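Beta-hexosaminidase (Neisseria gonorrhoeae, PDB 6JTJ) probably removes terminal beta-1,4-linked N-acetylglucosamine from peptidoglycan fragments during cell-wall recycling, as a glycoside hydrolase of family 3. Local coordinates at residues C[80-83]-C[84-88]; C[122-125]-C[126-129]; C[364-368]-C[369-373]. All coordinates share one frame; numbering follows the deposited sequence.

Contact 1 of 3, residues C[80-83]-C[84-88]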
ATOM      1  N   GLN C  80       5.838  18.620 -14.593  1.00 57.96           N
ATOM      2  CA  GLN C  80       6.931  19.557 -14.343  1.00 59.92           C
ATOM      3  C   GLN C  80       6.348  20.802 -13.682  1.00 55.43           C
ATOM      4  O   GLN C  80       6.744  21.198 -12.593  1.00 54.73           O
ATOM      5  CB  GLN C  80       7.568  19.914 -15.680  1.00 64.32           C
ATOM      6  CG  GLN C  80       9.068  20.037 -15.669  1.00 68.40           C
ATOM      7  CD  GLN C  80       9.636  20.108 -17.073  1.00 73.89           C
ATOM      8  OE1 GLN C  80       8.962  20.538 -18.020  1.00 76.21           O
ATOM      9  NE2 GLN C  80      10.890  19.699 -17.215  1.00 76.25           N
ATOM     10  N   ASN C  81       5.370  21.393 -14.347  1.00 55.97           N
ATOM     11  CA  ASN C  81       4.660  22.537 -13.821  1.00 56.70           C
ATOM     12  C   ASN C  81       3.383  22.693 -14.623  1.00 52.90           C
ATOM     13  O   ASN C  81       3.181  21.991 -15.619  1.00 48.73           O
ATOM     14  CB  ASN C  81       5.528  23.796 -13.947  1.00 62.32           C
ATOM     15  CG  ASN C  81       6.069  23.994 -15.358  1.00 60.60           C
ATOM     16  OD1 ASN C  81       5.310  24.164 -16.313  1.00 61.24           O
ATOM     17  ND2 ASN C  81       7.380  23.977 -15.489  1.00 61.04           N
ATOM     18  N   ILE C  82       2.551  23.637 -14.209  1.00 51.34           N
ATOM     19  CA  ILE C  82       1.235  23.819 -14.808  1.00 55.08           C
ATOM     20  C   ILE C  82       1.267  24.117 -16.313  1.00 60.08           C
ATOM     21  O   ILE C  82       0.450  23.596 -17.067  1.00 58.51           O
ATOM     22  CB  ILE C  82       0.469  24.927 -14.071  1.00 56.60           C
ATOM     23  CG1 ILE C  82       0.267  24.499 -12.596  1.00 57.63           C
ATOM     24  CG2 ILE C  82      -0.814  25.276 -14.813  1.00 57.61           C
ATOM     25  CD1 ILE C  82      -1.151  24.543 -12.058  1.00 56.59           C
ATOM     26  N   GLU C  83       2.205  24.952 -16.749  1.00 58.80           N
ATOM     27  CA  GLU C  83       2.264  25.330 -18.153  1.00 59.44           C
ATOM     28  C   GLU C  83       2.707  24.151 -19.021  1.00 56.58           C
ATOM     29  O   GLU C  83       2.130  23.895 -20.082  1.00 56.22           O
ATOM     30  CB  GLU C  83       3.136  26.589 -18.349  1.00 66.69           C
ATOM     31  CG  GLU C  83       2.479  27.871 -17.807  1.00 67.38           C
ATOM     32  CD  GLU C  83       1.042  28.085 -18.297  1.00 70.03           C
ATOM     33  OE1 GLU C  83       0.810  28.073 -19.534  1.00 69.89           O
ATOM     34  OE2 GLU C  83       0.130  28.262 -17.451  1.00 69.71           O
ATOM     35  N   GLN C  84       3.697  23.398 -18.558  1.00 53.17           N
ATOM     36  CA  GLN C  84       4.079  22.175 -19.262  1.00 54.23           C
ATOM     37  C   GLN C  84       2.899  21.180 -19.341  1.00 54.66           C
ATOM     38  O   GLN C  84       2.646  20.583 -20.399  1.00 50.70           O
ATOM     39  CB  GLN C  84       5.327  21.554 -18.615  1.00 54.57           C
ATOM     40  CG  GLN C  84       5.571  20.085 -18.940  1.00 55.03           C
ATOM     41  CD  GLN C  84       4.799  19.150 -18.020  1.00 56.34           C
ATOM     42  OE1 GLN C  84       4.570  19.467 -16.847  1.00 56.52           O
ATOM     43  NE2 GLN C  84       4.369  18.007 -18.553  1.00 54.26           N
ATOM     44  N   LEU C  85       2.168  21.025 -18.236  1.00 54.79           N
ATOM     45  CA  LEU C  85       1.034  20.087 -18.191  1.00 51.68           C
ATOM     46  C   LEU C  85      -0.032  20.462 -19.219  1.00 49.72           C
ATOM     47  O   LEU C  85      -0.560  19.602 -19.922  1.00 45.70           O
ATOM     48  CB  LEU C  85       0.425  20.025 -16.780  1.00 49.37           C
ATOM     49  CG  LEU C  85      -0.759  19.064 -16.557  1.00 46.25           C
ATOM     50  CD1 LEU C  85      -0.357  17.637 -16.885  1.00 46.00           C
ATOM     51  CD2 LEU C  85      -1.289  19.150 -15.131  1.00 43.68           C
ATOM     52  N   LYS C  86      -0.343  21.748 -19.291  1.00 48.15           N
ATOM     53  CA  LYS C  86      -1.305  22.256 -20.273  1.00 48.17           C
ATOM     54  C   LYS C  86      -0.885  21.943 -21.696  1.00 47.84           C
ATOM     55  O   LYS C  86      -1.711  21.572 -22.516  1.00 47.87           O
ATOM     56  CB  LYS C  86      -1.481  23.758 -20.116  1.00 46.67           C
ATOM     57  CG  LYS C  86      -2.258  24.139 -18.873  1.00 45.33           C
ATOM     58  CD  LYS C  86      -2.140  25.625 -18.581  1.00 45.67           C
ATOM     59  CE  LYS C  86      -3.267  26.083 -17.683  1.00 45.43           C
ATOM     60  NZ  LYS C  86      -2.982  27.391 -17.045  1.00 46.85           N
ATOM     61  N   THR C  87       0.398  22.106 -21.978  1.00 47.97           N
ATOM     62  CA  THR C  87       0.941  21.794 -23.294  1.00 49.86           C
ATOM     63  C   THR C  87       0.805  20.302 -23.582  1.00 46.72           C
ATOM     64  O   THR C  87       0.423  19.899 -24.681  1.00 42.28           O
ATOM     65  CB  THR C  87       2.434  22.173 -23.369  1.00 52.42           C
ATOM     66  OG1 THR C  87       2.608  23.499 -22.864  1.00 56.99           O
ATOM     67  CG2 THR C  87       2.939  22.117 -24.783  1.00 53.30           C
ATOM     68  N   LEU C  88       1.112  19.494 -22.574  1.00 44.50           N
ATOM     69  CA  LEU C  88       0.986  18.056 -22.695  1.00 45.03           C
ATOM     70  C   LEU C  88      -0.457  17.628 -22.967  1.00 43.53           C
ATOM     71  O   LEU C  88      -0.702  16.838 -23.869  1.00 46.73           O
ATOM     72  CB  LEU C  88       1.517  17.365 -21.433  1.00 46.65           C
ATOM     73  CG  LEU C  88       1.358  15.854 -21.378  1.00 46.83           C
ATOM     74  CD1 LEU C  88       2.013  15.214 -22.590  1.00 49.28           C
ATOM     75  CD2 LEU C  88       1.949  15.307 -20.083  1.00 50.68           C
TER
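Asn81 and Gln84 serve each other's backbones at the start of helix 82-94: Asn81 OD1 meets an amide of the first turn, and Gln84 OE1 the amides of the N-cap and of the residue before it. Asn81 OD1 takes the N-H of Gln84 at 2.9 Å, in a nearly straight bond (172° at the hydrogen). What brings the oxygen there is chi1 of 52°, which sets CG between the backbone N and the carbonyl carbon and turns the amide back over the helix end. In return Gln84, its chain bent at chi2 (-85°), sends OE1 back to two successive amides: Gln80 N at 2.7 Å, standing well above the plane of the Gln84 carbonyl, and Asn81 N, longer at 3.3 Å but in that plane. The other half of the same amide is occupied too, for NE2 donates to the carbonyls of Asn78 and Phe54, and four bonds therefore fix how the group is rotated. This reciprocal exchange between N-cap and N3 is a capping box, here opening the helix of a beta-alpha-beta unit between strands 69-74 and 101-108. The carboxamide of Gln80 crosses that of Gln84 almost perpendicularly, its OE1 lying 3.5 Å from Gln84 CG. Beyond the cap, ordinary helical bonds take over, Leu85 N to Asn81 O and Lys86 N to Ile82 O. Glu83 O receives two donors from one residue, Thr87 N and Thr87 OG1 (2.9 Å), which arrive from opposite faces of its carbonyl plane. On the exposed flank the extended chain of Lys86 runs past Ile82 CG2 and brings NZ to the syn side of Glu83 OE2, a salt bridge of 3.3 Å, while the lysine also touches His359 and Gln363 of helix 359-367.

Contact 2 of 3, residues C[122-125]-C[126-129]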
ATOM      1  N   PRO C 122      -6.104  17.651   1.485  1.00 22.87           N
ATOM      2  CA  PRO C 122      -6.048  16.857   2.680  1.00 23.13           C
ATOM      3  C   PRO C 122      -6.408  15.429   2.376  1.00 22.85           C
ATOM      4  O   PRO C 122      -7.096  15.176   1.380  1.00 22.38           O
ATOM      5  CB  PRO C 122      -7.153  17.463   3.546  1.00 23.84           C
ATOM      6  CG  PRO C 122      -8.159  17.949   2.547  1.00 22.60           C
ATOM      7  CD  PRO C 122      -7.306  18.511   1.454  1.00 23.23           C
ATOM      8  N   ALA C 123      -5.961  14.507   3.224  1.00 21.23           N
ATOM      9  CA  ALA C 123      -6.415  13.132   3.145  1.00 22.31           C
ATOM     10  C   ALA C 123      -7.928  13.086   3.441  1.00 23.66           C
ATOM     11  O   ALA C 123      -8.433  13.878   4.226  1.00 21.80           O
ATOM     12  CB  ALA C 123      -5.660  12.279   4.138  1.00 22.00           C
ATOM     13  N   MET C 124      -8.641  12.163   2.814  1.00 23.15           N
ATOM     14  CA  MET C 124     -10.086  12.077   3.017  1.00 23.99           C
ATOM     15  C   MET C 124     -10.511  11.799   4.453  1.00 23.83           C
ATOM     16  O   MET C 124     -11.599  12.199   4.862  1.00 22.62           O
ATOM     17  CB  MET C 124     -10.713  11.044   2.084  1.00 23.39           C
ATOM     18  CG  MET C 124     -10.626  11.392   0.611  1.00 22.47           C
ATOM     19  SD  MET C 124     -11.453  12.945   0.197  1.00 24.75           S
ATOM     20  CE  MET C 124     -10.111  14.117   0.282  1.00 24.52           C
ATOM     21  N   ASN C 125      -9.674  11.151   5.250  1.00 24.31           N
ATOM     22  CA  ASN C 125     -10.071  10.912   6.622  1.00 26.77           C
ATOM     23  C   ASN C 125     -10.190  12.208   7.444  1.00 27.23           C
ATOM     24  O   ASN C 125     -10.857  12.212   8.475  1.00 26.08           O
ATOM     25  CB  ASN C 125      -9.163   9.913   7.335  1.00 29.07           C
ATOM     26  CG  ASN C 125      -7.874  10.523   7.805  1.00 30.02           C
ATOM     27  OD1 ASN C 125      -7.249  11.325   7.111  1.00 34.68           O
ATOM     28  ND2 ASN C 125      -7.457  10.135   8.990  1.00 34.87           N
ATOM     29  N   VAL C 126      -9.527  13.266   6.996  1.00 27.14           N
ATOM     30  CA  VAL C 126      -9.643  14.562   7.625  1.00 30.38           C
ATOM     31  C   VAL C 126     -11.102  15.009   7.579  1.00 32.84           C
ATOM     32  O   VAL C 126     -11.586  15.575   8.539  1.00 32.79           O
ATOM     33  CB  VAL C 126      -8.732  15.599   6.956  1.00 30.73           C
ATOM     34  CG1 VAL C 126      -9.020  16.994   7.474  1.00 29.70           C
ATOM     35  CG2 VAL C 126      -7.260  15.251   7.210  1.00 31.03           C
ATOM     36  N   LEU C 127     -11.807  14.696   6.488  1.00 31.55           N
ATOM     37  CA  LEU C 127     -13.210  15.034   6.371  1.00 28.61           C
ATOM     38  C   LEU C 127     -14.067  14.219   7.313  1.00 27.27           C
ATOM     39  O   LEU C 127     -15.013  14.731   7.891  1.00 25.88           O
ATOM     40  CB  LEU C 127     -13.693  14.885   4.930  1.00 28.48           C
ATOM     41  CG  LEU C 127     -12.960  15.819   3.968  1.00 30.39           C
ATOM     42  CD1 LEU C 127     -13.198  15.401   2.525  1.00 30.79           C
ATOM     43  CD2 LEU C 127     -13.369  17.264   4.184  1.00 30.80           C
ATOM     44  N   GLY C 128     -13.718  12.967   7.523  1.00 27.64           N
ATOM     45  CA  GLY C 128     -14.400  12.134   8.507  1.00 27.70           C
ATOM     46  C   GLY C 128     -14.135  12.566   9.943  1.00 29.21           C
ATOM     47  O   GLY C 128     -14.959  12.346  10.825  1.00 29.72           O
ATOM     48  N   GLN C 129     -12.980  13.162  10.191  1.00 31.14           N
ATOM     49  CA  GLN C 129     -12.689  13.700  11.516  1.00 33.49           C
ATOM     50  C   GLN C 129     -13.528  14.951  11.787  1.00 34.17           C
ATOM     51  O   GLN C 129     -13.968  15.162  12.917  1.00 33.09           O
ATOM     52  CB  GLN C 129     -11.197  14.010  11.655  1.00 33.23           C
ATOM     53  CG  GLN C 129     -10.366  12.757  11.730  1.00 35.36           C
ATOM     54  CD  GLN C 129      -8.873  13.024  11.651  1.00 39.36           C
ATOM     55  OE1 GLN C 129      -8.413  13.985  11.027  1.00 40.51           O
ATOM     56  NE2 GLN C 129      -8.107  12.173  12.303  1.00 46.75           N
TER
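Met124 and Leu127 make the apolar side of this first helical turn, lying alongside one another and pointing the same way. The methionine chain is folded, with chi2 at -60° and chi3 at 94°, and it sets SD 3.8 Å from Leu127 CD1 with CE almost as near the same methyl. Both residues are buried: each touches Phe182, Met124 also packs on Val146, and Leu127 on Ala142 and Ala143 of helix 136-155. A second apolar touch, Pro122 CB to Val126 CB at 4.2 Å, is looser; the proline also touches Val146. The start of helix 124-134 packs on helix 136-155, while Pro122 just before it meets Val378 and Leu381 of helix 369-382, within the family 3 N-terminal domain. Met124 is about 6 Å, side chain to side chain, from Arg180, a predicted substrate-binding residue.

Among the backbone bonds, the opening ones have an i to i+3 pattern. Val126 N reaches Ala123 O at 3.0 Å and Leu127 N reaches Met124 O, both donors standing well above the acceptor's carbonyl plane; Gly128 N adds only a weak bond to Met124 O. The regular i to i+4 geometry is met at Gln129 N, 2.9 Å from Asn125 O.

Polar side chains meet on the outer side. Asn125 and Gln129 run side by side, their amide planes 36° apart and ND2 of Asn125 3.9 Å from NE2 of Gln129, a packing contact without a bond between the amides. The extended Gln129 chain lays CG 3.3 Å from Asn125 O, covering the carbonyl that its own backbone N engages, and the backbone of Asn125 is also hydrogen-bonded to that of Asn179.

Contact 3 of 3, residues C[364-368]-C[369-373]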
ATOM      1  N   ALA C 364     -10.988  31.808 -15.871  1.00 45.10           N
ATOM      2  CA  ALA C 364     -11.799  32.888 -15.307  1.00 44.76           C
ATOM      3  C   ALA C 364     -12.206  32.585 -13.849  1.00 39.61           C
ATOM      4  O   ALA C 364     -12.084  33.429 -12.947  1.00 37.42           O
ATOM      5  CB  ALA C 364     -13.038  33.131 -16.179  1.00 44.10           C
ATOM      6  N   VAL C 365     -12.791  31.414 -13.626  1.00 40.84           N
ATOM      7  CA  VAL C 365     -13.313  31.075 -12.279  1.00 42.33           C
ATOM      8  C   VAL C 365     -12.178  31.062 -11.237  1.00 39.46           C
ATOM      9  O   VAL C 365     -12.373  31.450 -10.084  1.00 38.58           O
ATOM     10  CB  VAL C 365     -14.187  29.798 -12.263  1.00 41.85           C
ATOM     11  CG1 VAL C 365     -13.307  28.577 -12.318  1.00 41.86           C
ATOM     12  CG2 VAL C 365     -15.082  29.732 -11.014  1.00 40.31           C
ATOM     13  N   MET C 366     -10.978  30.683 -11.661  1.00 41.99           N
ATOM     14  CA  MET C 366      -9.850  30.608 -10.731  1.00 44.06           C
ATOM     15  C   MET C 366      -9.335  31.973 -10.289  1.00 48.81           C
ATOM     16  O   MET C 366      -8.683  32.087  -9.260  1.00 45.88           O
ATOM     17  CB  MET C 366      -8.726  29.768 -11.318  1.00 42.77           C
ATOM     18  CG  MET C 366      -9.095  28.309 -11.309  1.00 42.78           C
ATOM     19  SD  MET C 366      -7.757  27.173 -11.664  1.00 45.70           S
ATOM     20  CE  MET C 366      -6.429  27.937 -12.651  1.00 48.65           C
ATOM     21  N   GLN C 367      -9.632  33.012 -11.067  1.00 54.89           N
ATOM     22  CA  GLN C 367      -9.317  34.380 -10.671  1.00 53.27           C
ATOM     23  C   GLN C 367     -10.344  34.962  -9.660  1.00 47.86           C
ATOM     24  O   GLN C 367     -10.058  35.938  -8.976  1.00 50.43           O
ATOM     25  CB  GLN C 367      -9.138  35.254 -11.929  1.00 57.48           C
ATOM     26  CG  GLN C 367      -7.836  35.005 -12.698  1.00 61.48           C
ATOM     27  CD  GLN C 367      -6.556  35.183 -11.903  1.00 69.84           C
ATOM     28  OE1 GLN C 367      -6.196  36.290 -11.494  1.00 75.12           O
ATOM     29  NE2 GLN C 367      -5.840  34.080 -11.711  1.00 70.17           N
ATOM     30  N   THR C 368     -11.515  34.342  -9.517  1.00 42.09           N
ATOM     31  CA  THR C 368     -12.543  34.878  -8.622  1.00 40.29           C
ATOM     32  C   THR C 368     -12.129  34.750  -7.172  1.00 41.24           C
ATOM     33  O   THR C 368     -11.385  33.842  -6.805  1.00 42.47           O
ATOM     34  CB  THR C 368     -13.923  34.201  -8.807  1.00 38.09           C
ATOM     35  OG1 THR C 368     -13.888  32.832  -8.359  1.00 36.59           O
ATOM     36  CG2 THR C 368     -14.366  34.301 -10.268  1.00 38.81           C
ATOM     37  N   MET C 369     -12.653  35.642  -6.347  1.00 38.32           N
ATOM     38  CA  MET C 369     -12.374  35.617  -4.925  1.00 41.93           C
ATOM     39  C   MET C 369     -12.971  34.391  -4.254  1.00 40.73           C
ATOM     40  O   MET C 369     -12.396  33.868  -3.311  1.00 41.34           O
ATOM     41  CB  MET C 369     -12.962  36.858  -4.251  1.00 41.28           C
ATOM     42  CG  MET C 369     -12.677  36.978  -2.746  1.00 42.48           C
ATOM     43  SD  MET C 369     -10.895  37.040  -2.356  1.00 42.37           S
ATOM     44  CE  MET C 369     -10.915  36.561  -0.623  1.00 48.18           C
ATOM     45  N   GLY C 370     -14.168  34.003  -4.690  1.00 44.26           N
ATOM     46  CA  GLY C 370     -14.861  32.833  -4.136  1.00 43.91           C
ATOM     47  C   GLY C 370     -14.034  31.569  -4.244  1.00 44.26           C
ATOM     48  O   GLY C 370     -13.883  30.817  -3.270  1.00 44.96           O
ATOM     49  N   PHE C 371     -13.475  31.352  -5.430  1.00 40.49           N
ATOM     50  CA  PHE C 371     -12.643  30.198  -5.635  1.00 44.46           C
ATOM     51  C   PHE C 371     -11.311  30.291  -4.888  1.00 44.67           C
ATOM     52  O   PHE C 371     -10.875  29.308  -4.283  1.00 45.29           O
ATOM     53  CB  PHE C 371     -12.347  29.982  -7.102  1.00 46.36           C
ATOM     54  CG  PHE C 371     -11.576  28.746  -7.329  1.00 49.06           C
ATOM     55  CD1 PHE C 371     -12.204  27.485  -7.228  1.00 51.71           C
ATOM     56  CD2 PHE C 371     -10.219  28.814  -7.542  1.00 49.42           C
ATOM     57  CE1 PHE C 371     -11.488  26.330  -7.408  1.00 50.42           C
ATOM     58  CE2 PHE C 371      -9.512  27.669  -7.711  1.00 50.37           C
ATOM     59  CZ  PHE C 371     -10.134  26.429  -7.653  1.00 51.10           C
ATOM     60  N   GLN C 372     -10.693  31.473  -4.895  1.00 42.38           N
ATOM     61  CA  GLN C 372      -9.454  31.689  -4.140  1.00 42.35           C
ATOM     62  C   GLN C 372      -9.642  31.446  -2.641  1.00 39.46           C
ATOM     63  O   GLN C 372      -8.753  30.913  -1.979  1.00 38.95           O
ATOM     64  CB  GLN C 372      -8.869  33.075  -4.394  1.00 40.95           C
ATOM     65  CG  GLN C 372      -8.208  33.186  -5.748  1.00 41.63           C
ATOM     66  CD  GLN C 372      -7.711  34.605  -6.067  1.00 44.19           C
ATOM     67  OE1 GLN C 372      -6.558  34.955  -5.832  1.00 41.22           O
ATOM     68  NE2 GLN C 372      -8.602  35.423  -6.586  1.00 44.83           N
ATOM     69  N   ALA C 373     -10.810  31.794  -2.116  1.00 36.55           N
ATOM     70  CA  ALA C 373     -11.120  31.505  -0.712  1.00 33.82           C
ATOM     71  C   ALA C 373     -11.248  30.006  -0.471  1.00 37.81           C
ATOM     72  O   ALA C 373     -10.814  29.484   0.574  1.00 38.97           O
ATOM     73  CB  ALA C 373     -12.398  32.208  -0.308  1.00 33.17           C
TER
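Phe371 and Met366 lie side by side across the junction between helices 359-367 and 369-382, their side chains directed the same way. The methionine CG rests 3.7 Å from Phe371 CE2, and its sulfur approaches the ring obliquely, SD being 5.2 Å from the ring centroid and 47° off the ring normal, a Met-aromatic contact. The ring reaches this place because its CG stands anti to the backbone N (chi1 -176°), carrying it back toward segment 364-368, where Phe371 CB comes 3.3 Å from Val365 O. Around the pair, Thr152 of helix 136-155 touches both Met366 and Phe371, while Val365 packs on Thr152 and Arg148.

Thr368 meets Phe371 at roughly a right angle. With OG1 held between its backbone N and carbonyl carbon (chi1 69°), the hydroxyl sits between the two helices: it gives its proton to Val365 O at 2.7 Å, in the plane of that carbonyl, and accepts a weak bond from Phe371 N at 3.3 Å. Val365 O also accepts Thr368 N, so two donors of Thr368 converge on it.

Gln372, the residue after Phe371, has an extended chain that runs back toward the N-terminus of its helix. Its CG passes 3.4 Å from Thr368 O, and NE2 bonds weakly to that same oxygen, which also accepts Gln372 N at 3.1 Å. Thr368 is thus the N-cap of helix 369-382, its hydroxyl also bonded to Val365 O at the junction with helix 359-367, on the surface of the C-terminal helical region.

In the fold
The three contacts follow one another along the chain, and each marks a place where a helix begins; in contacts 1 and 3 an N-cap side chain accepts from a backbone N of the first turn, weakly in contact 3. Contacts 1 and 3 come nearest, about 6 Å between closest atoms, and Lys86 of contact 1 reaches helix 359-367, on which contact 3 opens. Helix 369-382, begun by contact 3, later packs on Pro122 of contact 2, although their centres are about 24 Å apart. The side chain of Met124 in contact 2 is about 11 Å from a bound N-acetylglucosamine. Leu85 of contact 1 is about 8 Å, between side chains, from Arg113, predicted to bind substrate; contact 3 lies away from such sites.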